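Local coordinates for protein lovastatin nonaketide synthase, polyketide synthase component (Aspergillus terreus, PDB 7CPX) that builds, with its partner lovC, the dihydromonacolin L nonaketide precursor of lovastatin from malonyl-CoA, using NADPH and S-adenosyl-L-methionine, as an iterative, homodimeric polyketide synthase, at residues 471-476 and 510-515; 643-648 and 906-911; 2153-2158 and 2180-2185; 2207-2212 and 2229-2234. The protein carries 2 engineered substitutions. All blocks are in the same frame, centred on the assembly; numbering follows the deposited sequence.

Interaction 1 (471-476 and 510-515)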
loop_
_atom_site.group_PDB
_atom_site.type_symbol
_atom_site.label_atom_id
_atom_site.label_comp_id
_atom_site.label_asym_id
_atom_site.label_seq_id
_atom_site.Cartn_x
_atom_site.Cartn_y
_atom_site.Cartn_z
ATOM N N LEU A 471 9.134 -70.251 -22.192
ATOM C CA LEU A 471 8.849 -69.999 -20.786
ATOM C C LEU A 471 9.513 -68.702 -20.343
ATOM O O LEU A 471 10.732 -68.555 -20.438
ATOM C CB LEU A 471 9.335 -71.164 -19.920
ATOM C CG LEU A 471 8.598 -71.399 -18.599
ATOM C CD1 LEU A 471 9.262 -72.521 -17.819
ATOM C CD2 LEU A 471 8.531 -70.133 -17.758
ATOM N N SER A 472 8.704 -67.762 -19.861
ATOM C CA SER A 472 9.211 -66.482 -19.392
ATOM C C SER A 472 8.412 -66.049 -18.173
ATOM O O SER A 472 7.270 -66.472 -17.972
ATOM C CB SER A 472 9.139 -65.411 -20.486
ATOM O OG SER A 472 7.795 -65.151 -20.854
ATOM N N LEU A 473 9.029 -65.198 -17.361
ATOM C CA LEU A 473 8.358 -64.683 -16.182
ATOM C C LEU A 473 7.233 -63.732 -16.587
ATOM O O LEU A 473 7.266 -63.143 -17.671
ATOM C CB LEU A 473 9.341 -63.948 -15.276
ATOM C CG LEU A 473 10.323 -64.780 -14.449
ATOM C CD1 LEU A 473 9.586 -65.760 -13.553
ATOM C CD2 LEU A 473 11.308 -65.505 -15.344
ATOM N N PRO A 474 6.222 -63.568 -15.736
ATOM C CA PRO A 474 5.181 -62.578 -16.029
ATOM C C PRO A 474 5.746 -61.168 -16.004
ATOM O O PRO A 474 6.667 -60.859 -15.245
ATOM C CB PRO A 474 4.158 -62.796 -14.910
ATOM C CG PRO A 474 4.943 -63.388 -13.795
ATOM C CD PRO A 474 6.004 -64.230 -14.439
ATOM N N LEU A 475 5.182 -60.309 -16.848
ATOM C CA LEU A 475 5.578 -58.905 -16.904
ATOM C C LEU A 475 4.817 -58.172 -15.809
ATOM O O LEU A 475 3.616 -57.932 -15.927
ATOM C CB LEU A 475 5.293 -58.329 -18.287
ATOM C CG LEU A 475 5.715 -56.884 -18.549
ATOM C CD1 LEU A 475 5.948 -56.661 -20.033
ATOM C CD2 LEU A 475 4.678 -55.902 -18.027
ATOM N N VAL A 476 5.511 -57.826 -14.734
ATOM C CA VAL A 476 4.882 -57.297 -13.528
ATOM C C VAL A 476 5.049 -55.786 -13.491
ATOM O O VAL A 476 6.134 -55.258 -13.762
ATOM C CB VAL A 476 5.478 -57.945 -12.264
ATOM C CG1 VAL A 476 5.297 -59.449 -12.313
ATOM C CG2 VAL A 476 6.948 -57.582 -12.112
ATOM N N SER A 510 13.890 -58.019 -14.826
ATOM C CA SER A 510 14.131 -56.697 -14.261
ATOM C C SER A 510 12.879 -56.158 -13.584
ATOM O O SER A 510 12.958 -55.563 -12.503
ATOM C CB SER A 510 14.605 -55.741 -15.354
ATOM O OG SER A 510 13.674 -55.682 -16.418
ATOM N N LEU A 511 11.714 -56.362 -14.201
ATOM C CA LEU A 511 10.474 -55.871 -13.605
ATOM C C LEU A 511 10.142 -56.597 -12.308
ATOM O O LEU A 511 9.473 -56.029 -11.438
ATOM C CB LEU A 511 9.323 -56.006 -14.598
ATOM C CG LEU A 511 9.280 -54.933 -15.686
ATOM C CD1 LEU A 511 8.269 -55.301 -16.741
ATOM C CD2 LEU A 511 8.944 -53.574 -15.097
ATOM N N LEU A 512 10.590 -57.842 -12.161
ATOM C CA LEU A 512 10.307 -58.611 -10.953
ATOM C C LEU A 512 11.344 -58.361 -9.860
ATOM O O LEU A 512 11.005 -57.909 -8.762
ATOM C CB LEU A 512 10.246 -60.104 -11.290
ATOM C CG LEU A 512 8.883 -60.639 -11.725
ATOM C CD1 LEU A 512 9.039 -61.990 -12.389
ATOM C CD2 LEU A 512 7.952 -60.740 -10.530
ATOM N N ARG A 513 12.609 -58.650 -10.152
ATOM C CA ARG A 513 13.670 -58.629 -9.155
ATOM C C ARG A 513 14.338 -57.268 -9.027
ATOM O O ARG A 513 14.843 -56.936 -7.948
ATOM C CB ARG A 513 14.726 -59.680 -9.512
ATOM C CG ARG A 513 15.286 -60.467 -8.332
ATOM C CD ARG A 513 16.712 -60.054 -7.996
ATOM N NE ARG A 513 16.759 -58.816 -7.227
ATOM C CZ ARG A 513 16.775 -58.754 -5.902
ATOM N NH1 ARG A 513 16.749 -59.848 -5.156
ATOM N NH2 ARG A 513 16.816 -57.565 -5.308
ATOM N N LYS A 514 14.350 -56.472 -10.098
ATOM C CA LYS A 514 15.087 -55.214 -10.132
ATOM C C LYS A 514 14.168 -54.003 -10.250
ATOM O O LYS A 514 14.614 -52.932 -10.670
ATOM C CB LYS A 514 16.092 -55.226 -11.286
ATOM C CG LYS A 514 16.993 -56.456 -11.321
ATOM C CD LYS A 514 17.933 -56.521 -10.125
ATOM C CE LYS A 514 19.132 -55.604 -10.305
ATOM N NZ LYS A 514 19.901 -55.447 -9.041
ATOM N N ARG A 515 12.894 -54.148 -9.895
ATOM C CA ARG A 515 11.956 -53.037 -9.922
ATOM C C ARG A 515 11.074 -53.097 -8.685
ATOM O O ARG A 515 10.669 -54.178 -8.253
ATOM C CB ARG A 515 11.101 -53.057 -11.193
ATOM C CG ARG A 515 11.879 -52.707 -12.453
ATOM C CD ARG A 515 11.919 -51.217 -12.703
ATOM N NE ARG A 515 10.608 -50.693 -13.067
ATOM C CZ ARG A 515 10.400 -49.673 -13.888
ATOM N NH1 ARG A 515 11.402 -49.049 -14.486
ATOM N NH2 ARG A 515 9.155 -49.274 -14.127
#

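Interaction 2 (643-648 and 906-911)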
loop_
_atom_site.group_PDB
_atom_site.type_symbol
_atom_site.label_atom_id
_atom_site.label_comp_id
_atom_site.label_asym_id
_atom_site.label_seq_id
_atom_site.Cartn_x
_atom_site.Cartn_y
_atom_site.Cartn_z
ATOM N N GLU A 643 9.404 -74.839 -7.205
ATOM C CA GLU A 643 10.519 -74.876 -6.267
ATOM C C GLU A 643 11.730 -74.138 -6.818
ATOM O O GLU A 643 12.485 -73.528 -6.052
ATOM C CB GLU A 643 10.882 -76.322 -5.936
ATOM C CG GLU A 643 9.818 -77.054 -5.135
ATOM C CD GLU A 643 10.219 -78.475 -4.790
ATOM O OE1 GLU A 643 11.298 -78.915 -5.240
ATOM O OE2 GLU A 643 9.455 -79.151 -4.070
ATOM N N ALA A 644 11.935 -74.181 -8.137
ATOM C CA ALA A 644 12.994 -73.384 -8.744
ATOM C C ALA A 644 12.786 -71.903 -8.470
ATOM O O ALA A 644 13.758 -71.151 -8.339
ATOM C CB ALA A 644 13.052 -73.643 -10.248
ATOM N N ALA A 645 11.532 -71.470 -8.380
ATOM C CA ALA A 645 11.200 -70.115 -7.968
ATOM C C ALA A 645 11.278 -69.935 -6.457
ATOM O O ALA A 645 10.925 -68.864 -5.953
ATOM C CB ALA A 645 9.801 -69.746 -8.465
ATOM N N ARG A 646 11.732 -70.960 -5.732
ATOM C CA ARG A 646 11.865 -70.902 -4.278
ATOM C C ARG A 646 10.527 -70.579 -3.617
ATOM O O ARG A 646 10.417 -69.663 -2.800
ATOM C CB ARG A 646 12.944 -69.899 -3.862
ATOM C CG ARG A 646 14.356 -70.473 -3.872
ATOM C CD ARG A 646 14.699 -71.132 -5.202
ATOM N NE ARG A 646 16.047 -71.686 -5.215
ATOM C CZ ARG A 646 16.595 -72.296 -6.258
ATOM N NH1 ARG A 646 15.942 -72.436 -7.400
ATOM N NH2 ARG A 646 17.830 -72.778 -6.152
ATOM N N ILE A 647 9.502 -71.339 -3.982
ATOM C CA ILE A 647 8.194 -71.249 -3.346
ATOM C C ILE A 647 8.124 -72.297 -2.246
ATOM O O ILE A 647 8.334 -73.491 -2.497
ATOM C CB ILE A 647 7.069 -71.449 -4.375
ATOM C CG1 ILE A 647 7.111 -70.338 -5.427
ATOM C CG2 ILE A 647 5.720 -71.477 -3.679
ATOM C CD1 ILE A 647 6.223 -70.592 -6.626
ATOM N N ARG A 648 7.832 -71.856 -1.025
ATOM C CA ARG A 648 7.758 -72.749 0.123
ATOM C C ARG A 648 6.359 -73.344 0.208
ATOM O O ARG A 648 5.363 -72.617 0.160
ATOM C CB ARG A 648 8.116 -72.000 1.406
ATOM C CG ARG A 648 9.414 -71.199 1.302
ATOM C CD ARG A 648 10.557 -72.040 0.736
ATOM N NE ARG A 648 11.785 -71.274 0.562
ATOM C CZ ARG A 648 12.867 -71.729 -0.056
ATOM N NH1 ARG A 648 12.907 -72.946 -0.574
ATOM N NH2 ARG A 648 13.934 -70.942 -0.159
ATOM N N ASP A 906 15.150 -64.516 -9.634
ATOM C CA ASP A 906 16.563 -64.746 -9.912
ATOM C C ASP A 906 16.885 -66.232 -9.872
ATOM O O ASP A 906 17.531 -66.765 -10.780
ATOM C CB ASP A 906 17.425 -63.980 -8.908
ATOM C CG ASP A 906 18.907 -64.087 -9.209
ATOM O OD1 ASP A 906 19.265 -64.673 -10.252
ATOM O OD2 ASP A 906 19.717 -63.585 -8.401
ATOM N N GLU A 907 16.422 -66.929 -8.833
ATOM C CA GLU A 907 16.651 -68.367 -8.754
ATOM C C GLU A 907 15.906 -69.103 -9.861
ATOM O O GLU A 907 16.416 -70.084 -10.418
ATOM C CB GLU A 907 16.223 -68.888 -7.383
ATOM C CG GLU A 907 16.963 -68.253 -6.216
ATOM C CD GLU A 907 18.445 -68.577 -6.214
ATOM O OE1 GLU A 907 18.866 -69.453 -6.998
ATOM O OE2 GLU A 907 19.189 -67.954 -5.428
ATOM N N PHE A 908 14.697 -68.645 -10.191
ATOM C CA PHE A 908 13.918 -69.301 -11.236
ATOM C C PHE A 908 14.657 -69.267 -12.567
ATOM O O PHE A 908 14.731 -70.276 -13.277
ATOM C CB PHE A 908 12.550 -68.634 -11.363
ATOM C CG PHE A 908 11.702 -69.199 -12.464
ATOM C CD1 PHE A 908 10.906 -70.308 -12.240
ATOM C CD2 PHE A 908 11.702 -68.623 -13.722
ATOM C CE1 PHE A 908 10.127 -70.832 -13.251
ATOM C CE2 PHE A 908 10.924 -69.143 -14.737
ATOM C CZ PHE A 908 10.135 -70.249 -14.501
ATOM N N MET A 909 15.215 -68.109 -12.924
ATOM C CA MET A 909 16.002 -68.009 -14.145
ATOM C C MET A 909 17.378 -68.639 -13.999
ATOM O O MET A 909 18.010 -68.959 -15.010
ATOM C CB MET A 909 16.139 -66.545 -14.564
ATOM C CG MET A 909 14.830 -65.925 -15.024
ATOM S SD MET A 909 14.101 -66.769 -16.446
ATOM C CE MET A 909 15.263 -66.357 -17.744
ATOM N N ARG A 910 17.859 -68.815 -12.767
ATOM C CA ARG A 910 19.042 -69.638 -12.556
ATOM C C ARG A 910 18.770 -71.075 -12.973
ATOM O O ARG A 910 19.620 -71.726 -13.590
ATOM C CB ARG A 910 19.465 -69.576 -11.089
ATOM C CG ARG A 910 20.914 -69.963 -10.835
ATOM C CD ARG A 910 21.868 -68.878 -11.310
ATOM N NE ARG A 910 21.621 -67.608 -10.640
ATOM C CZ ARG A 910 22.174 -66.454 -10.987
ATOM N NH1 ARG A 910 23.014 -66.368 -12.007
ATOM N NH2 ARG A 910 21.876 -65.357 -10.296
ATOM N N ALA A 911 17.581 -71.582 -12.645
ATOM C CA ALA A 911 17.191 -72.920 -13.073
ATOM C C ALA A 911 16.731 -72.921 -14.527
ATOM O O ALA A 911 17.223 -73.709 -15.341
ATOM C CB ALA A 911 16.086 -73.460 -12.164
#

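Interaction 3 (2153-2158 and 2180-2185)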
loop_
_atom_site.group_PDB
_atom_site.type_symbol
_atom_site.label_atom_id
_atom_site.label_comp_id
_atom_site.label_asym_id
_atom_site.label_seq_id
_atom_site.Cartn_x
_atom_site.Cartn_y
_atom_site.Cartn_z
ATOM N N PHE A 2153 -2.874 55.291 -9.105
ATOM C CA PHE A 2153 -3.165 56.244 -10.162
ATOM C C PHE A 2153 -4.667 56.453 -10.285
ATOM O O PHE A 2153 -5.465 55.577 -9.942
ATOM C CB PHE A 2153 -2.588 55.762 -11.494
ATOM C CG PHE A 2153 -1.111 55.496 -11.446
ATOM C CD1 PHE A 2153 -0.204 56.537 -11.491
ATOM C CD2 PHE A 2153 -0.632 54.204 -11.348
ATOM C CE1 PHE A 2153 1.154 56.295 -11.442
ATOM C CE2 PHE A 2153 0.723 53.954 -11.300
ATOM C CZ PHE A 2153 1.619 55.001 -11.347
ATOM N N ALA A 2154 -5.038 57.625 -10.788
ATOM C CA ALA A 2154 -6.435 57.993 -10.950
ATOM C C ALA A 2154 -6.935 57.600 -12.333
ATOM O O ALA A 2154 -6.207 57.675 -13.326
ATOM C CB ALA A 2154 -6.626 59.495 -10.737
ATOM N N ALA A 2155 -8.199 57.178 -12.386
ATOM C CA ALA A 2155 -8.805 56.758 -13.642
ATOM C C ALA A 2155 -9.200 57.929 -14.530
ATOM O O ALA A 2155 -9.441 57.728 -15.724
ATOM C CB ALA A 2155 -10.039 55.897 -13.365
ATOM N N ASP A 2156 -9.273 59.142 -13.980
ATOM C CA ASP A 2156 -9.724 60.316 -14.717
ATOM C C ASP A 2156 -8.565 61.196 -15.169
ATOM O O ASP A 2156 -8.719 62.417 -15.279
ATOM C CB ASP A 2156 -10.700 61.127 -13.865
ATOM C CG ASP A 2156 -10.081 61.609 -12.566
ATOM O OD1 ASP A 2156 -8.912 61.262 -12.298
ATOM O OD2 ASP A 2156 -10.764 62.335 -11.814
ATOM N N LYS A 2157 -7.405 60.601 -15.433
ATOM C CA LYS A 2157 -6.232 61.353 -15.848
ATOM C C LYS A 2157 -5.421 60.535 -16.839
ATOM O O LYS A 2157 -5.374 59.304 -16.764
ATOM C CB LYS A 2157 -5.357 61.735 -14.648
ATOM C CG LYS A 2157 -5.918 62.875 -13.818
ATOM C CD LYS A 2157 -5.227 62.976 -12.470
ATOM C CE LYS A 2157 -5.663 64.222 -11.717
ATOM N NZ LYS A 2157 -5.112 64.265 -10.335
ATOM N N THR A 2158 -4.782 61.237 -17.768
ATOM C CA THR A 2158 -3.876 60.616 -18.722
ATOM C C THR A 2158 -2.457 60.667 -18.187
ATOM O O THR A 2158 -1.999 61.703 -17.703
ATOM C CB THR A 2158 -3.931 61.319 -20.079
ATOM O OG1 THR A 2158 -4.448 62.645 -19.917
ATOM C CG2 THR A 2158 -4.797 60.544 -21.048
ATOM N N GLY A 2180 -4.428 51.309 -11.661
ATOM C CA GLY A 2180 -5.359 52.421 -11.648
ATOM C C GLY A 2180 -5.283 53.363 -12.830
ATOM O O GLY A 2180 -6.160 54.226 -12.960
ATOM N N ALA A 2181 -4.280 53.241 -13.694
ATOM C CA ALA A 2181 -4.125 54.167 -14.817
ATOM C C ALA A 2181 -5.026 53.712 -15.958
ATOM O O ALA A 2181 -4.675 52.838 -16.750
ATOM C CB ALA A 2181 -2.672 54.242 -15.262
ATOM N N CYS A 2182 -6.204 54.325 -16.049
ATOM C CA CYS A 2182 -7.151 53.986 -17.100
ATOM C C CYS A 2182 -6.837 54.663 -18.427
ATOM O O CYS A 2182 -7.428 54.288 -19.446
ATOM C CB CYS A 2182 -8.571 54.353 -16.663
ATOM S SG CYS A 2182 -9.193 53.372 -15.280
ATOM N N HIS A 2183 -5.933 55.641 -18.446
ATOM C CA HIS A 2183 -5.593 56.359 -19.670
ATOM C C HIS A 2183 -4.093 56.593 -19.705
ATOM O O HIS A 2183 -3.554 57.325 -18.869
ATOM C CB HIS A 2183 -6.354 57.684 -19.758
ATOM C CG HIS A 2183 -7.841 57.525 -19.733
ATOM N ND1 HIS A 2183 -8.586 57.300 -20.871
ATOM C CD2 HIS A 2183 -8.722 57.544 -18.705
ATOM C CE1 HIS A 2183 -9.862 57.195 -20.545
ATOM N NE2 HIS A 2183 -9.972 57.340 -19.237
ATOM N N ILE A 2184 -3.425 55.980 -20.677
ATOM C CA ILE A 2184 -1.976 56.050 -20.806
ATOM C C ILE A 2184 -1.626 56.461 -22.229
ATOM O O ILE A 2184 -2.282 56.040 -23.190
ATOM C CB ILE A 2184 -1.308 54.707 -20.445
ATOM C CG1 ILE A 2184 -1.737 54.271 -19.043
ATOM C CG2 ILE A 2184 0.204 54.833 -20.515
ATOM C CD1 ILE A 2184 -1.214 52.918 -18.630
ATOM N N VAL A 2185 -0.590 57.284 -22.359
ATOM C CA VAL A 2185 -0.155 57.822 -23.644
ATOM C C VAL A 2185 1.346 57.585 -23.747
ATOM O O VAL A 2185 2.136 58.283 -23.106
ATOM C CB VAL A 2185 -0.486 59.309 -23.791
ATOM C CG1 VAL A 2185 -0.085 59.808 -25.168
ATOM C CG2 VAL A 2185 -1.964 59.549 -23.540
#

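Interaction 4 (2207-2212 and 2229-2234)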
loop_
_atom_site.group_PDB
_atom_site.type_symbol
_atom_site.label_atom_id
_atom_site.label_comp_id
_atom_site.label_asym_id
_atom_site.label_seq_id
_atom_site.Cartn_x
_atom_site.Cartn_y
_atom_site.Cartn_z
ATOM N N ARG A 2207 -7.325 52.595 -21.246
ATOM C CA ARG A 2207 -7.154 52.964 -22.647
ATOM C C ARG A 2207 -5.732 53.469 -22.851
ATOM O O ARG A 2207 -5.338 54.493 -22.283
ATOM C CB ARG A 2207 -8.180 54.018 -23.049
ATOM C CG ARG A 2207 -8.079 54.458 -24.498
ATOM C CD ARG A 2207 -9.281 55.295 -24.911
ATOM N NE ARG A 2207 -9.439 56.486 -24.084
ATOM C CZ ARG A 2207 -10.422 57.367 -24.217
ATOM N NH1 ARG A 2207 -11.362 57.221 -25.136
ATOM N NH2 ARG A 2207 -10.464 58.420 -23.405
ATOM N N VAL A 2208 -4.958 52.751 -23.656
ATOM C CA VAL A 2208 -3.573 53.097 -23.943
ATOM C C VAL A 2208 -3.465 53.479 -25.409
ATOM O O VAL A 2208 -4.010 52.793 -26.283
ATOM C CB VAL A 2208 -2.620 51.937 -23.605
ATOM C CG1 VAL A 2208 -1.181 52.360 -23.823
ATOM C CG2 VAL A 2208 -2.838 51.480 -22.175
ATOM N N THR A 2209 -2.766 54.577 -25.677
ATOM C CA THR A 2209 -2.585 55.064 -27.035
ATOM C C THR A 2209 -1.142 55.504 -27.221
ATOM O O THR A 2209 -0.434 55.795 -26.256
ATOM C CB THR A 2209 -3.536 56.227 -27.350
ATOM O OG1 THR A 2209 -3.295 56.701 -28.680
ATOM C CG2 THR A 2209 -3.332 57.366 -26.362
ATOM N N VAL A 2210 -0.713 55.542 -28.480
ATOM C CA VAL A 2210 0.621 55.995 -28.856
ATOM C C VAL A 2210 0.483 57.343 -29.550
ATOM O O VAL A 2210 -0.403 57.533 -30.391
ATOM C CB VAL A 2210 1.339 54.976 -29.761
ATOM C CG1 VAL A 2210 1.437 53.632 -29.063
ATOM C CG2 VAL A 2210 0.622 54.838 -31.095
ATOM N N LEU A 2211 1.365 58.277 -29.195
ATOM C CA LEU A 2211 1.202 59.670 -29.588
ATOM C C LEU A 2211 2.073 60.089 -30.763
ATOM O O LEU A 2211 1.755 61.087 -31.418
ATOM C CB LEU A 2211 1.510 60.583 -28.397
ATOM C CG LEU A 2211 1.047 62.034 -28.521
ATOM C CD1 LEU A 2211 -0.460 62.097 -28.692
ATOM C CD2 LEU A 2211 1.480 62.835 -27.306
ATOM N N SER A 2212 3.155 59.365 -31.050
ATOM C CA SER A 2212 4.081 59.747 -32.114
ATOM C C SER A 2212 4.615 61.159 -31.900
ATOM O O SER A 2212 4.776 61.927 -32.851
ATOM C CB SER A 2212 3.422 59.632 -33.491
ATOM O OG SER A 2212 2.917 58.326 -33.706
ATOM N N LYS A 2229 -6.361 66.005 -26.601
ATOM C CA LYS A 2229 -7.708 66.559 -26.522
ATOM C C LYS A 2229 -8.555 66.101 -27.702
ATOM O O LYS A 2229 -9.753 65.837 -27.548
ATOM C CB LYS A 2229 -7.642 68.084 -26.467
ATOM C CG LYS A 2229 -6.852 68.616 -25.285
ATOM C CD LYS A 2229 -6.748 70.131 -25.318
ATOM C CE LYS A 2229 -5.948 70.656 -24.138
ATOM N NZ LYS A 2229 -5.805 72.138 -24.176
ATOM N N ASP A 2230 -7.950 66.003 -28.888
ATOM C CA ASP A 2230 -8.677 65.492 -30.044
ATOM C C ASP A 2230 -9.180 64.079 -29.785
ATOM O O ASP A 2230 -10.307 63.732 -30.156
ATOM C CB ASP A 2230 -7.783 65.522 -31.284
ATOM C CG ASP A 2230 -7.301 66.919 -31.621
ATOM O OD1 ASP A 2230 -7.987 67.893 -31.245
ATOM O OD2 ASP A 2230 -6.237 67.045 -32.263
ATOM N N LEU A 2231 -8.356 63.248 -29.146
ATOM C CA LEU A 2231 -8.787 61.921 -28.727
ATOM C C LEU A 2231 -9.735 61.968 -27.538
ATOM O O LEU A 2231 -10.254 60.919 -27.140
ATOM C CB LEU A 2231 -7.567 61.063 -28.388
ATOM C CG LEU A 2231 -6.661 60.715 -29.571
ATOM C CD1 LEU A 2231 -5.327 60.180 -29.086
ATOM C CD2 LEU A 2231 -7.335 59.704 -30.484
ATOM N N HIS A 2232 -9.962 63.148 -26.960
ATOM C CA HIS A 2232 -10.890 63.324 -25.844
ATOM C C HIS A 2232 -10.400 62.615 -24.587
ATOM O O HIS A 2232 -11.197 62.192 -23.747
ATOM C CB HIS A 2232 -12.296 62.841 -26.213
ATOM C CG HIS A 2232 -12.870 63.524 -27.416
ATOM N ND1 HIS A 2232 -12.360 64.701 -27.918
ATOM C CD2 HIS A 2232 -13.909 63.192 -28.218
ATOM C CE1 HIS A 2232 -13.061 65.066 -28.976
ATOM N NE2 HIS A 2232 -14.007 64.168 -29.181
ATOM N N LEU A 2233 -9.086 62.480 -24.450
ATOM C CA LEU A 2233 -8.513 61.878 -23.261
ATOM C C LEU A 2233 -8.566 62.858 -22.092
ATOM O O LEU A 2233 -8.603 64.075 -22.289
ATOM C CB LEU A 2233 -7.071 61.463 -23.524
ATOM C CG LEU A 2233 -6.819 60.637 -24.786
ATOM C CD1 LEU A 2233 -5.332 60.399 -24.979
ATOM C CD2 LEU A 2233 -7.567 59.317 -24.725
ATOM N N PRO A 2234 -8.570 62.356 -20.860
ATOM C CA PRO A 2234 -8.560 63.250 -19.699
ATOM C C PRO A 2234 -7.297 64.092 -19.668
ATOM O O PRO A 2234 -6.326 63.796 -20.379
ATOM C CB PRO A 2234 -8.615 62.285 -18.505
ATOM C CG PRO A 2234 -9.215 61.049 -19.044
ATOM C CD PRO A 2234 -8.747 60.948 -20.462
#

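Interaction 1 (471-476 and 510-515)
Val476 and Leu512 meet at about a right angle, methyl against methyl, with Val476 CG1 3.4 Å from Leu512 CD2. The valine fork touches with both prongs: chi1 of -58° sets CG1 beside its own backbone N, over Leu512, and turns CG2 to the helix backbone and to Leu511 CB, 3.8 Å away. The other branch of Leu512 turns to the loop that leads into the strand. Its CD1 lies 3.5 Å from Leu473 CB and also touches the ring of Pro474 more loosely, so one leucine touches both the loop and the strand residue Val476. Leu511, one residue earlier, sends CD1 to within 3.5 Å of Leu475 CG.

Backbone oxygen also touches carbon here. The carbonyl of Val476 rests against the hydrocarbon of Leu511, at 3.4 Å from Val476 O to Leu511 CB, a van der Waals contact.

Branched aliphatic residues suit this buried place because they can interlock without needing polar partners. Trp895 of helix 883-898 lies against both Val476 and Leu512, and Leu475 is backbone-bonded to Ile524. The result is a helix, 504-513, laid against a three-stranded antiparallel sheet, an arrangement consistent with the alpha/beta linker domain between ketosynthase and acyltransferase in this synthase family.

Interaction 2 (643-648 and 906-911)
Two small residues bring the segments close at the centre: Ala644 CB and Ala911 CB are 3.6 Å apart, and such small methyls let the backbones come near. Beside them Ala645 CB lies 4.0 Å from Phe908 CD1, approaching the ring obliquely. With its CG opposite the backbone N (chi1 177°), Phe908 carries that ring past Ala645 toward Phe887, Leu471 and Leu473.

Further out, the carbonyl of Ala644 faces the helix backbone, and Phe908 CA lies 3.4 Å from Ala644 O, a CA-H...O contact. The same oxygen is gripped by Arg646, whose NH1 donates a bond of 2.7 Å to Ala644 O, with the oxygen near the guanidinium plane and the donor tilted 26° from the carbonyl plane. The bond helps to hold the group's orientation, with Glu907 CB over one face.

At the rim, Glu907 OE1 stands 3.6 Å from Arg646 NH2, well out of the guanidinium plane; the pair is a salt bridge of charges without a directed N-H. A positive side chain would also suit the negative end of helix 624-644. That helix closes in a Schellman motif at Arg646 (phi 58°), and this end of the malonyl-CoA:ACP transacylase helix docks on helix 905-911.

Interaction 3 (2153-2158 and 2180-2185)
Thr2158 turns its methyl toward the neighbouring strand, CG2 lying 3.5 Å from His2183 CB and 3.9 Å from Val2185 CG2. A beta-branched residue suits this buried strand, where its methyl touches both partners.

The imidazole of His2183 stands nearly upright on its CB (chi2 -87°) and is aimed by a chi1 of -59°, which puts CG beside the backbone N. Its CD2 edge then faces Ala2155 O in the ring plane, at 3.1 Å. Cys2182 adopts a similar first torsion, bringing SG up to the small Ala2155 CB at 3.3 Å.

The side chain of Phe2153 makes its close approach through CB, 4.1 Å from Ala2181 CB, while the ring swings away to stack edge-to-face on Tyr2159 and to meet Trp2175. At Gly2180 phi is positive (102°) and CA lies 3.6 Å from Phe2153 O in a C-H...O contact; lacking a side chain, glycine lets the backbones approach this closely. The Lys2157 side chain points away to a salt bridge with Asp2287, while its carbonyl stays beside His2183.

The contact runs from loops into the starts of strands 2158-2162 and 2183-2187, joined through helix 2167-2178: the first parallel beta-alpha-beta unit of the ketoreductase's Rossmann fold.

Interaction 4 (2207-2212 and 2229-2234)
Arg2207 lays a face of its guanidinium against Leu2233, with NH2 3.3 Å from Leu2233 CD2, while Pro2234 CD sits more distantly at the group's edge. The arginine runs out extended and then bends at chi3 (58°), which folds the flat end over the leucine. A long chain with a flat head suits a rim position, since it can cover an apolar residue and keep its charge toward solvent; NE also makes a weak hydrogen bond to His2183 ND1.

Packing continues along the strand. Leu2233 offers its other methyl, CD1, to Thr2209 CG2 at 3.9 Å, and Leu2231 meets the threonine tip to tip, a methyl-to-hydroxyl van der Waals approach of 4.0 Å from Leu2231 CD1 to Thr2209 OG1. Thr2209 OG1 has a weak bond to Val2210 O in its own strand.

Hydrogen bonds shape the 2229-2234 side from within. Lys2229 O accepts two, from His2232 N at 2.8 Å and from His2232 ND1 at 2.9 Å, so backbone and imidazole bond the same carbonyl. His2232, at a positive phi of 67°, makes this a Schellman motif that sends Leu2233 back to the sheet. Helix 2218-2230 thus crosses from edge strand 2207-2210 to strand 2236-2241, the long central crossover of the ketoreductase's Rossmann fold.

Along the chain the four contacts follow in series and form two pairs on opposite sides of the chain's centre. Interactions 1 and 2 have centres 13 Å apart and touch directly, Leu473 packing on Phe908 and Met909, so helix 905-911 connects the linker sheet of 475-479 to the transacylase. Interactions 3 and 4 have centres 11 Å apart and share the parallel ketoreductase sheet, where strands 2183-2187 and 2207-2210 are neighbours joined by backbone bonds of Arg2207. About 118 Å separates the centres of interactions 1 and 3. One pair thus lies where linker and transacylase meet, the other within the ketoreductase, consistent with separately folded domains.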